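Local structure of FMN-dependent nitronate monooxygenase (5LSM) at residues 330-333 and 338-341. The protein probably catalyses the FMN-dependent oxidation of propionate 3-nitronate by molecular oxygen, yielding 3-oxopropanoate with nitrate and nitrite. Numbering follows the deposited sequence.
Sequences GCRA and DLTR
Arg332 and Leu339 face each other where the irregular loop 330-333, extended at Cys331 and Arg332, runs past the side of helix 336-342; their CA atoms are 7.9 Å apart, and the gap is spanned mainly by the two side chains. Leu339 supplies much of the reach. A chi1 of -166° swings CG away from the backbone N, and the CD1 methyl meets CD of Arg332 at 4.0 Å. On the arginine, CG stands anti to the carbonyl carbon, and a bend at chi3 (61°) turns the chain after CD; the methylene, not the guanidinium, makes the contact, and the two side chains cross at a slant. Gly330 adds a looser touch through its carbonyl O, 4.5 Å from CD1 of Leu339. The leucine also touches Tyr241 and Cys244, while Cys331 turns from the helix to pack on Leu243 and on Thr239, an FMN-binding residue. The helix has a further tie: OG1 of Thr340 hydrogen-bonds with Tyr241 OH and Ala336 O. The pair thus joins the loop after helix 301-313 to the next helix on the TIM-barrel-type domain, near the flavin: Gly330 lies about 9 Å from the bound FMN. Chemically the contact is small and largely apolar; with 102 Å² buried and no hydrogen bond or salt bridge across it, the segments meet here by van der Waals packing around CD1 of Leu339, and each has further partners elsewhere in the chain.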
loop_
_atom_site.group_PDB
_atom_site.type_symbol
_atom_site.label_atom_id
_atom_site.label_comp_id
_atom_site.label_asym_id
_atom_site.label_seq_id
_atom_site.Cartn_x
_atom_site.Cartn_y
_atom_site.Cartn_z
ATOM N N GLY A 330 -5.581 7.333 -14.442
ATOM C CA GLY A 330 -5.818 8.781 -14.537
ATOM C C GLY A 330 -5.037 9.485 -15.640
ATOM O O GLY A 330 -5.214 10.695 -15.866
ATOM N N CYS A 331 -4.162 8.737 -16.312
ATOM C CA CYS A 331 -3.347 9.287 -17.379
ATOM C C CYS A 331 -4.234 9.586 -18.561
ATOM O O CYS A 331 -5.101 8.804 -18.899
ATOM C CB CYS A 331 -2.240 8.310 -17.800
ATOM S SG CYS A 331 -1.291 7.607 -16.428
ATOM N N ARG A 332 -4.055 10.774 -19.126
ATOM C CA ARG A 332 -4.856 11.258 -20.236
ATOM C C ARG A 332 -3.955 12.100 -21.132
ATOM O O ARG A 332 -3.098 12.844 -20.641
ATOM C CB ARG A 332 -5.998 12.133 -19.721
ATOM C CG ARG A 332 -7.012 11.435 -18.814
ATOM C CD ARG A 332 -8.078 12.424 -18.332
ATOM N NE ARG A 332 -8.844 12.999 -19.439
ATOM C CZ ARG A 332 -9.825 13.894 -19.305
ATOM N NH1 ARG A 332 -10.194 14.319 -18.115
ATOM N NH2 ARG A 332 -10.448 14.359 -20.372
ATOM N N ALA A 333 -4.146 11.998 -22.439
ATOM C CA ALA A 333 -3.342 12.780 -23.383
ATOM C C ALA A 333 -4.005 14.133 -23.677
ATOM O O ALA A 333 -4.322 14.429 -24.815
ATOM C CB ALA A 333 -3.120 11.989 -24.677
ATOM N N ASP A 338 -5.089 21.846 -18.572
ATOM C CA ASP A 338 -6.460 21.314 -18.559
ATOM C C ASP A 338 -6.606 20.229 -17.497
ATOM O O ASP A 338 -7.572 20.227 -16.712
ATOM C CB ASP A 338 -6.852 20.714 -19.924
ATOM C CG ASP A 338 -6.945 21.765 -21.052
ATOM O OD1 ASP A 338 -7.317 22.928 -20.780
ATOM O OD2 ASP A 338 -6.708 21.392 -22.230
ATOM N N LEU A 339 -5.625 19.328 -17.458
ATOM C CA LEU A 339 -5.617 18.209 -16.487
ATOM C C LEU A 339 -5.492 18.701 -15.045
ATOM O O LEU A 339 -6.195 18.218 -14.154
ATOM C CB LEU A 339 -4.475 17.244 -16.813
ATOM C CG LEU A 339 -4.483 15.880 -16.158
ATOM C CD1 LEU A 339 -5.745 15.085 -16.453
ATOM C CD2 LEU A 339 -3.263 15.115 -16.624
ATOM N N THR A 340 -4.641 19.696 -14.819
ATOM C CA THR A 340 -4.503 20.274 -13.478
ATOM C C THR A 340 -5.818 20.811 -12.933
ATOM O O THR A 340 -6.109 20.648 -11.746
ATOM C CB THR A 340 -3.439 21.377 -13.431
ATOM O OG1 THR A 340 -2.145 20.797 -13.684
ATOM C CG2 THR A 340 -3.431 22.050 -12.087
ATOM N N ARG A 341 -6.636 21.376 -13.811
ATOM C CA ARG A 341 -7.992 21.786 -13.454
ATOM C C ARG A 341 -8.989 20.627 -13.256
ATOM O O ARG A 341 -9.900 20.758 -12.452
ATOM C CB ARG A 341 -8.549 22.751 -14.507
ATOM C CG ARG A 341 -7.837 24.088 -14.592
ATOM C CD ARG A 341 -8.236 24.878 -15.842
ATOM N NE ARG A 341 -7.165 25.814 -16.171
ATOM C CZ ARG A 341 -6.421 25.792 -17.273
ATOM N NH1 ARG A 341 -6.722 25.012 -18.307
ATOM N NH2 ARG A 341 -5.391 26.622 -17.362
#